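Local coordinates for protein probable tRNA pseudouridine synthase D (Methanosarcina mazei, PDB 1Z2Z) that probably isomerises uridine 13 of transfer RNAs to pseudouridine as a member of the TruD family of pseudouridine synthases, at residues L224-G229 with E252-S257; C283-A288 with E297-C302; T315-S320 with F348-P353. One frame throughout, in Å; residues are numbered along the deposited sequence.

Contact 1: L224-G229 with E252-S257; sequences LDFKEG and EDYSGS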
ATOM      1  N   LEU A 224     -28.246   1.143  16.376  1.00 57.93           N
ATOM      2  CA  LEU A 224     -28.373  -0.033  15.521  1.00 57.23           C
ATOM      3  C   LEU A 224     -29.629   0.028  14.656  1.00 57.69           C
ATOM      4  O   LEU A 224     -30.117  -0.999  14.186  1.00 57.10           O
ATOM      5  CB  LEU A 224     -28.388  -1.312  16.370  1.00 56.89           C
ATOM      6  CG  LEU A 224     -27.134  -1.630  17.198  1.00 55.46           C
ATOM      7  CD1 LEU A 224     -27.341  -2.906  17.986  1.00 54.02           C
ATOM      8  CD2 LEU A 224     -25.939  -1.764  16.280  1.00 55.10           C
ATOM      9  N   ASP A 225     -30.145   1.239  14.453  1.00 57.74           N
ATOM     10  CA  ASP A 225     -31.333   1.459  13.630  1.00 58.76           C
ATOM     11  C   ASP A 225     -30.912   1.499  12.150  1.00 60.03           C
ATOM     12  O   ASP A 225     -30.742   2.574  11.574  1.00 60.82           O
ATOM     13  CB  ASP A 225     -32.003   2.779  14.055  1.00 58.46           C
ATOM     14  CG  ASP A 225     -33.183   3.168  13.170  1.00 59.11           C
ATOM     15  OD1 ASP A 225     -33.554   2.388  12.265  1.00 57.32           O
ATOM     16  OD2 ASP A 225     -33.738   4.270  13.393  1.00 57.67           O
ATOM     17  N   PHE A 226     -30.743   0.320  11.549  1.00 60.79           N
ATOM     18  CA  PHE A 226     -30.322   0.196  10.149  1.00 61.45           C
ATOM     19  C   PHE A 226     -31.349   0.753   9.172  1.00 62.74           C
ATOM     20  O   PHE A 226     -31.022   1.079   8.029  1.00 62.18           O
ATOM     21  CB  PHE A 226     -30.039  -1.269   9.816  1.00 60.34           C
ATOM     22  CG  PHE A 226     -29.168  -1.955  10.820  1.00 60.80           C
ATOM     23  CD1 PHE A 226     -27.898  -1.466  11.107  1.00 61.41           C
ATOM     24  CD2 PHE A 226     -29.635  -3.057  11.526  1.00 61.01           C
ATOM     25  CE1 PHE A 226     -27.100  -2.068  12.072  1.00 61.82           C
ATOM     26  CE2 PHE A 226     -28.847  -3.669  12.494  1.00 62.96           C
ATOM     27  CZ  PHE A 226     -27.578  -3.169  12.774  1.00 63.30           C
ATOM     28  N   LYS A 227     -32.593   0.856   9.633  1.00 64.53           N
ATOM     29  CA  LYS A 227     -33.685   1.382   8.825  1.00 65.61           C
ATOM     30  C   LYS A 227     -33.395   2.845   8.511  1.00 65.92           C
ATOM     31  O   LYS A 227     -33.575   3.303   7.378  1.00 66.48           O
ATOM     32  CB  LYS A 227     -35.014   1.254   9.587  1.00 67.16           C
ATOM     33  CG  LYS A 227     -35.349  -0.179  10.012  1.00 69.14           C
ATOM     34  CD  LYS A 227     -36.726  -0.322  10.680  1.00 71.07           C
ATOM     35  CE  LYS A 227     -36.823   0.370  12.044  1.00 70.91           C
ATOM     36  NZ  LYS A 227     -36.890   1.859  11.947  1.00 72.06           N
ATOM     37  N   GLU A 228     -32.942   3.570   9.530  1.00 65.81           N
ATOM     38  CA  GLU A 228     -32.603   4.985   9.391  1.00 65.56           C
ATOM     39  C   GLU A 228     -31.314   5.099   8.587  1.00 65.19           C
ATOM     40  O   GLU A 228     -31.191   5.956   7.712  1.00 65.17           O
ATOM     41  CB  GLU A 228     -32.413   5.620  10.777  1.00 66.04           C
ATOM     42  CG  GLU A 228     -32.132   7.120  10.759  1.00 66.58           C
ATOM     43  CD  GLU A 228     -33.319   7.940  10.284  1.00 68.58           C
ATOM     44  OE1 GLU A 228     -33.140   9.150  10.018  1.00 70.37           O
ATOM     45  OE2 GLU A 228     -34.436   7.385  10.181  1.00 68.97           O
ATOM     46  N   GLY A 229     -30.362   4.218   8.892  1.00 64.37           N
ATOM     47  CA  GLY A 229     -29.087   4.215   8.201  1.00 64.23           C
ATOM     48  C   GLY A 229     -29.238   4.101   6.699  1.00 64.59           C
ATOM     49  O   GLY A 229     -28.491   4.724   5.943  1.00 64.41           O
ATOM     50  N   GLU A 252     -30.164  -9.709  13.498  1.00 76.92           N
ATOM     51  CA  GLU A 252     -29.092 -10.377  14.231  1.00 77.50           C
ATOM     52  C   GLU A 252     -28.335 -11.361  13.350  1.00 77.34           C
ATOM     53  O   GLU A 252     -27.629 -12.230  13.856  1.00 78.23           O
ATOM     54  CB  GLU A 252     -29.654 -11.115  15.450  1.00 78.66           C
ATOM     55  CG  GLU A 252     -30.344 -10.219  16.469  1.00 81.58           C
ATOM     56  CD  GLU A 252     -29.410  -9.193  17.088  1.00 82.77           C
ATOM     57  OE1 GLU A 252     -28.960  -8.276  16.366  1.00 83.37           O
ATOM     58  OE2 GLU A 252     -29.122  -9.307  18.299  1.00 83.48           O
ATOM     59  N   ASP A 253     -28.476 -11.223  12.035  1.00 76.60           N
ATOM     60  CA  ASP A 253     -27.797 -12.123  11.107  1.00 75.94           C
ATOM     61  C   ASP A 253     -26.492 -11.506  10.609  1.00 75.53           C
ATOM     62  O   ASP A 253     -26.181 -11.532   9.413  1.00 75.21           O
ATOM     63  CB  ASP A 253     -28.714 -12.458   9.926  1.00 76.28           C
ATOM     64  CG  ASP A 253     -28.319 -13.752   9.225  1.00 76.81           C
ATOM     65  OD1 ASP A 253     -28.148 -14.780   9.918  1.00 77.13           O
ATOM     66  OD2 ASP A 253     -28.192 -13.747   7.981  1.00 77.03           O
ATOM     67  N   TYR A 254     -25.734 -10.949  11.548  1.00 74.52           N
ATOM     68  CA  TYR A 254     -24.453 -10.330  11.244  1.00 73.42           C
ATOM     69  C   TYR A 254     -23.528 -11.350  10.583  1.00 72.64           C
ATOM     70  O   TYR A 254     -22.662 -10.991   9.785  1.00 72.55           O
ATOM     71  CB  TYR A 254     -23.820  -9.794  12.530  1.00 72.78           C
ATOM     72  CG  TYR A 254     -24.714  -8.832  13.274  1.00 73.17           C
ATOM     73  CD1 TYR A 254     -24.991  -7.566  12.764  1.00 73.05           C
ATOM     74  CD2 TYR A 254     -25.323  -9.204  14.470  1.00 74.03           C
ATOM     75  CE1 TYR A 254     -25.862  -6.694  13.427  1.00 73.89           C
ATOM     76  CE2 TYR A 254     -26.193  -8.344  15.139  1.00 73.77           C
ATOM     77  CZ  TYR A 254     -26.458  -7.095  14.616  1.00 73.92           C
ATOM     78  OH  TYR A 254     -27.321  -6.257  15.282  1.00 74.53           O
ATOM     79  N   SER A 255     -23.717 -12.625  10.905  1.00 72.10           N
ATOM     80  CA  SER A 255     -22.878 -13.668  10.326  1.00 71.61           C
ATOM     81  C   SER A 255     -22.944 -13.659   8.803  1.00 70.05           C
ATOM     82  O   SER A 255     -21.911 -13.660   8.136  1.00 68.77           O
ATOM     83  CB  SER A 255     -23.274 -15.054  10.869  1.00 72.56           C
ATOM     84  OG  SER A 255     -24.670 -15.306  10.766  1.00 73.44           O
ATOM     85  N   GLY A 256     -24.160 -13.630   8.264  1.00 68.97           N
ATOM     86  CA  GLY A 256     -24.336 -13.628   6.823  1.00 67.68           C
ATOM     87  C   GLY A 256     -24.443 -12.247   6.212  1.00 66.90           C
ATOM     88  O   GLY A 256     -24.714 -12.107   5.018  1.00 66.27           O
ATOM     89  N   SER A 257     -24.232 -11.215   7.021  1.00 66.69           N
ATOM     90  CA  SER A 257     -24.311  -9.853   6.507  1.00 66.32           C
ATOM     91  C   SER A 257     -23.147  -9.579   5.550  1.00 65.49           C
ATOM     92  O   SER A 257     -23.132  -8.564   4.870  1.00 65.20           O
ATOM     93  CB  SER A 257     -24.296  -8.841   7.655  1.00 66.08           C
ATOM     94  OG  SER A 257     -23.028  -8.797   8.275  1.00 66.82           O
TER
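Tyr254, the aromatic residue that meets Phe226 across this contact, carries its shortest polar bond at the backbone: Ser257 OG donates to Tyr254 O at 2.7 Å, coming in tilted from the carbonyl plane. The site is a junction between helices, in which the capped start of helix 226-232 faces the loop that follows helix 238-249. At the other end of the tyrosine, the phenol OH donates to Glu252 OE1 at 2.8 Å and meets that oxygen nearly in line with its C-O bond. Hydroxyl and carbonyl are thus both bound within their own loop, and what crosses to the helix is aromatic contact, with no hydrogen bond between the two segments.

The two side chains cross at about a right angle. Phe226 CZ comes to the edge of the tyrosine, close to that ring's plane, and lies 4.0 Å from Tyr254 CE1, while the hydroxyl sits in the plane of the phenylalanine ring at its rim. Phe226 carries CG beside its own backbone N and anti to the carbonyl carbon (chi1 -48°), which turns the ring back over the preceding turn. There Leu224 O lies 3.3 Å above the ring plane, over its centre. Leu224, the first residue beyond helix 213-223 and with positive phi, adds a looser touch of CD1 on the hydroxyl.

Met244 and Leu247 of helix 238-249 pack on Phe226, and Ala198 of helix 194-202 packs on Tyr254, so the ring pair is buried between helices. Asp225, the centre of an inverse gamma turn, is the N-cap. Glu228 N donates to Asp225 OD1 at 3.0 Å, reaching it from above the carboxylate plane, and Lys227 NZ makes a weak salt bridge to the same oxygen at 3.4 Å.

Contact 2: C283-A288 with E297-C302; sequences CRRIEA and EGDIVC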
ATOM      1  N   CYS A 283       8.470  -5.424  13.382  1.00 40.23           N
ATOM      2  CA  CYS A 283       9.007  -4.471  14.352  1.00 40.43           C
ATOM      3  C   CYS A 283       9.781  -5.193  15.429  1.00 41.54           C
ATOM      4  O   CYS A 283      10.961  -4.920  15.666  1.00 41.68           O
ATOM      5  CB  CYS A 283       7.865  -3.698  15.015  1.00 40.52           C
ATOM      6  SG  CYS A 283       6.989  -2.541  13.949  1.00 39.36           S
ATOM      7  N   ARG A 284       9.085  -6.106  16.096  1.00 42.99           N
ATOM      8  CA  ARG A 284       9.670  -6.902  17.163  1.00 43.38           C
ATOM      9  C   ARG A 284      11.010  -7.438  16.665  1.00 44.60           C
ATOM     10  O   ARG A 284      11.997  -7.430  17.392  1.00 46.35           O
ATOM     11  CB  ARG A 284       8.730  -8.054  17.517  1.00 41.56           C
ATOM     12  CG  ARG A 284       8.688  -8.380  18.987  1.00 42.18           C
ATOM     13  CD  ARG A 284       8.138  -7.215  19.794  1.00 43.02           C
ATOM     14  NE  ARG A 284       6.685  -7.085  19.707  1.00 43.51           N
ATOM     15  CZ  ARG A 284       6.004  -6.031  20.155  1.00 44.66           C
ATOM     16  NH1 ARG A 284       6.650  -5.015  20.716  1.00 44.66           N
ATOM     17  NH2 ARG A 284       4.679  -5.989  20.052  1.00 42.06           N
ATOM     18  N   ARG A 285      11.053  -7.883  15.414  1.00 44.57           N
ATOM     19  CA  ARG A 285      12.293  -8.404  14.867  1.00 45.53           C
ATOM     20  C   ARG A 285      13.333  -7.306  14.690  1.00 45.57           C
ATOM     21  O   ARG A 285      14.532  -7.560  14.806  1.00 46.33           O
ATOM     22  CB  ARG A 285      12.041  -9.104  13.535  1.00 46.42           C
ATOM     23  CG  ARG A 285      13.278  -9.759  12.940  1.00 45.96           C
ATOM     24  CD  ARG A 285      12.869 -10.856  11.977  1.00 46.12           C
ATOM     25  NE  ARG A 285      14.004 -11.569  11.405  1.00 45.21           N
ATOM     26  CZ  ARG A 285      14.960 -10.993  10.687  1.00 44.72           C
ATOM     27  NH1 ARG A 285      15.952 -11.726  10.203  1.00 44.59           N
ATOM     28  NH2 ARG A 285      14.923  -9.688  10.456  1.00 44.80           N
ATOM     29  N   ILE A 286      12.879  -6.092  14.393  1.00 45.89           N
ATOM     30  CA  ILE A 286      13.791  -4.964  14.232  1.00 46.45           C
ATOM     31  C   ILE A 286      14.290  -4.575  15.621  1.00 47.14           C
ATOM     32  O   ILE A 286      15.382  -4.027  15.768  1.00 47.29           O
ATOM     33  CB  ILE A 286      13.097  -3.734  13.582  1.00 45.78           C
ATOM     34  CG1 ILE A 286      12.738  -4.049  12.127  1.00 46.67           C
ATOM     35  CG2 ILE A 286      14.021  -2.515  13.641  1.00 44.38           C
ATOM     36  CD1 ILE A 286      11.913  -2.971  11.422  1.00 43.97           C
ATOM     37  N   GLU A 287      13.481  -4.853  16.637  1.00 46.81           N
ATOM     38  CA  GLU A 287      13.881  -4.543  17.997  1.00 47.35           C
ATOM     39  C   GLU A 287      14.865  -5.589  18.482  1.00 47.25           C
ATOM     40  O   GLU A 287      15.845  -5.265  19.144  1.00 48.21           O
ATOM     41  CB  GLU A 287      12.676  -4.516  18.930  1.00 48.57           C
ATOM     42  CG  GLU A 287      11.721  -3.378  18.672  1.00 49.81           C
ATOM     43  CD  GLU A 287      10.572  -3.392  19.643  1.00 49.89           C
ATOM     44  OE1 GLU A 287       9.967  -4.472  19.832  1.00 51.48           O
ATOM     45  OE2 GLU A 287      10.268  -2.329  20.213  1.00 50.88           O
ATOM     46  N   ALA A 288      14.602  -6.848  18.151  1.00 47.34           N
ATOM     47  CA  ALA A 288      15.475  -7.934  18.567  1.00 46.37           C
ATOM     48  C   ALA A 288      16.906  -7.730  18.070  1.00 46.18           C
ATOM     49  O   ALA A 288      17.823  -8.412  18.527  1.00 47.16           O
ATOM     50  CB  ALA A 288      14.932  -9.264  18.064  1.00 47.20           C
ATOM     51  N   GLU A 297      19.608 -18.709  12.125  1.00 57.03           N
ATOM     52  CA  GLU A 297      19.130 -20.078  12.202  1.00 57.80           C
ATOM     53  C   GLU A 297      17.607 -20.148  12.188  1.00 57.52           C
ATOM     54  O   GLU A 297      16.937 -19.552  13.031  1.00 58.37           O
ATOM     55  CB  GLU A 297      19.675 -20.767  13.454  1.00 58.44           C
ATOM     56  CG  GLU A 297      21.178 -20.996  13.435  1.00 59.02           C
ATOM     57  CD  GLU A 297      21.662 -21.712  14.677  1.00 59.64           C
ATOM     58  OE1 GLU A 297      22.869 -22.031  14.751  1.00 59.82           O
ATOM     59  OE2 GLU A 297      20.834 -21.954  15.581  1.00 60.08           O
ATOM     60  N   GLY A 298      17.069 -20.882  11.218  1.00 57.01           N
ATOM     61  CA  GLY A 298      15.630 -21.034  11.100  1.00 55.83           C
ATOM     62  C   GLY A 298      14.920 -19.731  10.802  1.00 54.17           C
ATOM     63  O   GLY A 298      13.849 -19.475  11.346  1.00 53.47           O
ATOM     64  N   ASP A 299      15.512 -18.923   9.925  1.00 52.92           N
ATOM     65  CA  ASP A 299      14.959 -17.626   9.547  1.00 52.36           C
ATOM     66  C   ASP A 299      13.804 -17.726   8.528  1.00 52.69           C
ATOM     67  O   ASP A 299      12.861 -16.931   8.584  1.00 54.49           O
ATOM     68  CB  ASP A 299      16.079 -16.731   8.979  1.00 50.81           C
ATOM     69  CG  ASP A 299      16.054 -15.305   9.540  1.00 49.47           C
ATOM     70  OD1 ASP A 299      14.980 -14.841   9.976  1.00 49.89           O
ATOM     71  OD2 ASP A 299      17.108 -14.637   9.525  1.00 47.25           O
ATOM     72  N   ILE A 300      13.877 -18.703   7.620  1.00 50.97           N
ATOM     73  CA  ILE A 300      12.874 -18.925   6.556  1.00 49.71           C
ATOM     74  C   ILE A 300      12.912 -17.830   5.494  1.00 50.21           C
ATOM     75  O   ILE A 300      12.514 -16.694   5.742  1.00 49.83           O
ATOM     76  CB  ILE A 300      11.410 -19.010   7.088  1.00 47.75           C
ATOM     77  CG1 ILE A 300      11.201 -20.297   7.882  1.00 47.71           C
ATOM     78  CG2 ILE A 300      10.423 -19.020   5.920  1.00 46.61           C
ATOM     79  CD1 ILE A 300       9.780 -20.478   8.371  1.00 44.76           C
ATOM     80  N   VAL A 301      13.379 -18.176   4.302  1.00 52.21           N
ATOM     81  CA  VAL A 301      13.451 -17.199   3.227  1.00 53.73           C
ATOM     82  C   VAL A 301      12.559 -17.602   2.044  1.00 54.20           C
ATOM     83  O   VAL A 301      11.845 -18.610   2.108  1.00 55.13           O
ATOM     84  CB  VAL A 301      14.933 -16.998   2.753  1.00 53.31           C
ATOM     85  CG1 VAL A 301      15.817 -16.668   3.948  1.00 52.67           C
ATOM     86  CG2 VAL A 301      15.456 -18.248   2.045  1.00 54.56           C
ATOM     87  N   CYS A 302      12.577 -16.789   0.990  1.00 54.59           N
ATOM     88  CA  CYS A 302      11.811 -17.058  -0.227  1.00 54.77           C
ATOM     89  C   CYS A 302      12.733 -16.765  -1.407  1.00 55.90           C
ATOM     90  O   CYS A 302      13.775 -16.119  -1.256  1.00 53.96           O
ATOM     91  CB  CYS A 302      10.532 -16.189  -0.315  1.00 53.45           C
ATOM     92  SG  CYS A 302      10.735 -14.439  -0.851  1.00 50.35           S
TER
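The guanidinium group of Arg285 meets the carboxylate of Asp299 at its edge, the two planes turned 35° apart. A single nitrogen serves both oxygens: Arg285 NH1 donates to Asp299 OD2 at 3.2 Å, nearly in the guanidinium plane, and to Asp299 OD1 at 3.3 Å, where the acceptor is tilted 22° from that plane. Each oxygen offers the syn lone pair, the one on the side of its partner oxygen. This differs from the side-on salt bridge in which two nitrogens pair with two oxygens. Arg285 gets there by holding CG anti to the backbone N (chi1 -176°) and running extended as far as NE, so that its length spans most of the gap between backbones.

Within the TRUD region of this pseudouridine synthase family, the salt bridge ties the C-terminal end of helix 263-287 to the loop leading into strand 301-302, across the short connection between them. That connection adds its own bonds: Arg285 NH2 donates to Pro291 O, and Val296 N reaches Asp299 OD2 weakly. Both charged groups are buried, with Ile337 of strand 336-337 packed against Arg285 and Asp299 alike.

Contact 3: T315-S320 with F348-P353; sequences TEKVTS and FASGIP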
ATOM      1  N   THR A 315       9.400 -21.860  -0.228  1.00 76.02           N
ATOM      2  CA  THR A 315      10.134 -21.275   0.888  1.00 74.42           C
ATOM      3  C   THR A 315      11.051 -22.256   1.600  1.00 73.99           C
ATOM      4  O   THR A 315      10.588 -23.097   2.367  1.00 73.42           O
ATOM      5  CB  THR A 315       9.177 -20.686   1.939  1.00 73.97           C
ATOM      6  OG1 THR A 315       8.136 -21.630   2.224  1.00 73.23           O
ATOM      7  CG2 THR A 315       8.571 -19.390   1.440  1.00 74.05           C
ATOM      8  N   GLU A 316      12.353 -22.130   1.346  1.00 73.71           N
ATOM      9  CA  GLU A 316      13.359 -22.988   1.972  1.00 73.65           C
ATOM     10  C   GLU A 316      13.685 -22.462   3.365  1.00 73.43           C
ATOM     11  O   GLU A 316      13.841 -21.255   3.558  1.00 72.71           O
ATOM     12  CB  GLU A 316      14.645 -23.012   1.139  1.00 73.98           C
ATOM     13  CG  GLU A 316      15.695 -24.003   1.645  1.00 74.02           C
ATOM     14  CD  GLU A 316      16.920 -24.084   0.745  1.00 74.71           C
ATOM     15  OE1 GLU A 316      16.750 -24.225  -0.489  1.00 75.18           O
ATOM     16  OE2 GLU A 316      18.055 -24.025   1.271  1.00 73.81           O
ATOM     17  N   LYS A 317      13.799 -23.366   4.332  1.00 73.07           N
ATOM     18  CA  LYS A 317      14.114 -22.965   5.699  1.00 72.69           C
ATOM     19  C   LYS A 317      15.618 -23.067   5.972  1.00 72.70           C
ATOM     20  O   LYS A 317      16.216 -24.131   5.808  1.00 72.81           O
ATOM     21  CB  LYS A 317      13.330 -23.835   6.682  1.00 71.35           C
ATOM     22  CG  LYS A 317      13.371 -23.343   8.111  1.00 69.79           C
ATOM     23  CD  LYS A 317      12.316 -24.049   8.931  1.00 67.68           C
ATOM     24  CE  LYS A 317      12.137 -23.398  10.287  1.00 66.95           C
ATOM     25  NZ  LYS A 317      10.966 -24.000  10.985  1.00 64.90           N
ATOM     26  N   VAL A 318      16.223 -21.956   6.379  1.00 72.67           N
ATOM     27  CA  VAL A 318      17.655 -21.924   6.671  1.00 73.19           C
ATOM     28  C   VAL A 318      17.981 -22.596   8.009  1.00 73.71           C
ATOM     29  O   VAL A 318      17.233 -22.457   8.979  1.00 73.97           O
ATOM     30  CB  VAL A 318      18.194 -20.460   6.682  1.00 72.28           C
ATOM     31  CG1 VAL A 318      17.236 -19.567   7.438  1.00 72.09           C
ATOM     32  CG2 VAL A 318      19.583 -20.405   7.324  1.00 70.64           C
ATOM     33  N   THR A 319      19.090 -23.337   8.050  1.00 73.38           N
ATOM     34  CA  THR A 319      19.515 -24.023   9.270  1.00 73.34           C
ATOM     35  C   THR A 319      20.920 -23.607   9.690  1.00 73.29           C
ATOM     36  O   THR A 319      21.498 -22.673   9.131  1.00 73.60           O
ATOM     37  CB  THR A 319      19.499 -25.559   9.110  1.00 73.43           C
ATOM     38  OG1 THR A 319      20.262 -25.925   7.958  1.00 73.43           O
ATOM     39  CG2 THR A 319      18.073 -26.074   8.970  1.00 73.35           C
ATOM     40  N   SER A 320      21.465 -24.312  10.676  1.00 72.74           N
ATOM     41  CA  SER A 320      22.793 -24.012  11.197  1.00 72.37           C
ATOM     42  C   SER A 320      23.908 -24.332  10.217  1.00 72.07           C
ATOM     43  O   SER A 320      25.058 -23.945  10.425  1.00 71.99           O
ATOM     44  CB  SER A 320      23.024 -24.779  12.501  1.00 72.54           C
ATOM     45  OG  SER A 320      22.069 -24.411  13.482  1.00 71.74           O
ATOM     46  N   PHE A 348       5.772 -21.319  11.299  1.00 49.86           N
ATOM     47  CA  PHE A 348       6.607 -20.434  12.103  1.00 48.52           C
ATOM     48  C   PHE A 348       8.073 -20.763  11.839  1.00 46.61           C
ATOM     49  O   PHE A 348       8.403 -21.891  11.505  1.00 46.60           O
ATOM     50  CB  PHE A 348       6.299 -20.612  13.594  1.00 49.79           C
ATOM     51  CG  PHE A 348       4.839 -20.516  13.927  1.00 52.71           C
ATOM     52  CD1 PHE A 348       3.974 -19.763  13.131  1.00 54.05           C
ATOM     53  CD2 PHE A 348       4.325 -21.170  15.046  1.00 53.90           C
ATOM     54  CE1 PHE A 348       2.610 -19.666  13.446  1.00 55.19           C
ATOM     55  CE2 PHE A 348       2.966 -21.082  15.374  1.00 54.43           C
ATOM     56  CZ  PHE A 348       2.107 -20.329  14.571  1.00 55.15           C
ATOM     57  N   ALA A 349       8.946 -19.772  11.973  1.00 46.00           N
ATOM     58  CA  ALA A 349      10.370 -19.985  11.755  1.00 45.20           C
ATOM     59  C   ALA A 349      10.999 -20.608  13.013  1.00 45.17           C
ATOM     60  O   ALA A 349      10.323 -20.794  14.023  1.00 41.98           O
ATOM     61  CB  ALA A 349      11.043 -18.659  11.423  1.00 44.10           C
ATOM     62  N   SER A 350      12.285 -20.937  12.948  1.00 46.55           N
ATOM     63  CA  SER A 350      12.961 -21.527  14.101  1.00 49.19           C
ATOM     64  C   SER A 350      14.128 -20.670  14.547  1.00 50.69           C
ATOM     65  O   SER A 350      14.642 -19.860  13.777  1.00 50.67           O
ATOM     66  CB  SER A 350      13.472 -22.934  13.778  1.00 49.46           C
ATOM     67  OG  SER A 350      12.409 -23.871  13.703  1.00 50.87           O
ATOM     68  N   GLY A 351      14.549 -20.861  15.792  1.00 52.12           N
ATOM     69  CA  GLY A 351      15.663 -20.096  16.327  1.00 53.31           C
ATOM     70  C   GLY A 351      15.186 -18.781  16.912  1.00 53.81           C
ATOM     71  O   GLY A 351      14.053 -18.686  17.391  1.00 53.27           O
ATOM     72  N   ILE A 352      16.050 -17.768  16.875  1.00 53.57           N
ATOM     73  CA  ILE A 352      15.708 -16.449  17.395  1.00 53.78           C
ATOM     74  C   ILE A 352      14.475 -15.867  16.685  1.00 54.68           C
ATOM     75  O   ILE A 352      13.528 -15.414  17.345  1.00 55.49           O
ATOM     76  CB  ILE A 352      16.885 -15.456  17.242  1.00 53.04           C
ATOM     77  CG1 ILE A 352      18.055 -15.889  18.131  1.00 52.74           C
ATOM     78  CG2 ILE A 352      16.427 -14.048  17.601  1.00 52.99           C
ATOM     79  CD1 ILE A 352      19.311 -15.052  17.940  1.00 50.31           C
ATOM     80  N   PRO A 353      14.466 -15.869  15.333  1.00 54.10           N
ATOM     81  CA  PRO A 353      13.303 -15.320  14.619  1.00 53.06           C
ATOM     82  C   PRO A 353      12.002 -16.038  14.965  1.00 52.36           C
ATOM     83  O   PRO A 353      10.933 -15.421  15.026  1.00 51.97           O
ATOM     84  CB  PRO A 353      13.690 -15.469  13.145  1.00 52.79           C
ATOM     85  CG  PRO A 353      14.670 -16.603  13.152  1.00 54.06           C
ATOM     86  CD  PRO A 353      15.487 -16.348  14.382  1.00 52.76           C
TER
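Lys317 NZ donates to Ser350 OG at 3.1 Å, the principal polar bond between these two segments. The same ammonium also makes a weak bond of 3.4 Å to Phe348 O, so that it is held between a hydroxyl and a backbone carbonyl two residues apart. Beyond the two segments, Glu347 OE2 forms a long, weak ion pair with it, which would add some compensation for the charge.

The lysine is a nearly straight rod. CG stands anti to the backbone N (chi1 -169°) and the chain stays extended beyond it, carrying the amine across from one loop to the other. Ser350 answers by placing OG beside its own backbone N, on the side where the ammonium arrives. Around the bond the packing is made by the last carbon of the lysine: Lys317 CE lies 3.6 Å from Ser350 N and 3.8 Å from Ser350 CB. The amine also comes within 4.0 Å of Ala349 C, in the residue that separates the two acceptors.

This is a loop-to-loop contact in the TRUD region, set just ahead of a helix start, since Gly351 is the N-cap of helix 352-363. Ala349 N, in turn, is bound by Glu357 of the helix that follows. Val318, next to the lysine, packs on Val323 and Met326 of helix 323-330, while Phe348 leans on Asn358 and Leu361 of helix 352-363; the lysine therefore bridges loops that lie against two different helices. The backbone of Glu316 is hydrogen-bonded to that of Val301, so the 315-320 loop also runs beside strand 301-302.

How the contacts relate
From the N terminus the three contacts follow one another in series, and none nests in or crosses another. Contact 1 closes a connection of 22 residues that is mostly helix and includes helix 238-249. Contact 2 closes a short one of eight residues after helix 263-287, and contact 3 closes 27 residues containing helix 323-330 and strand 336-337. Contact 1 stands apart, its centre about 42 Å from that of contact 2. Contacts 2 and 3 touch, with centres about 9 Å apart: Gly298 O is probably hydrogen-bonded to Ser350 N and Gly298 N to Val318 O, which ties the loop before strand 301-302 to both segments of contact 3, with helix 263-287 joined on through contact 2.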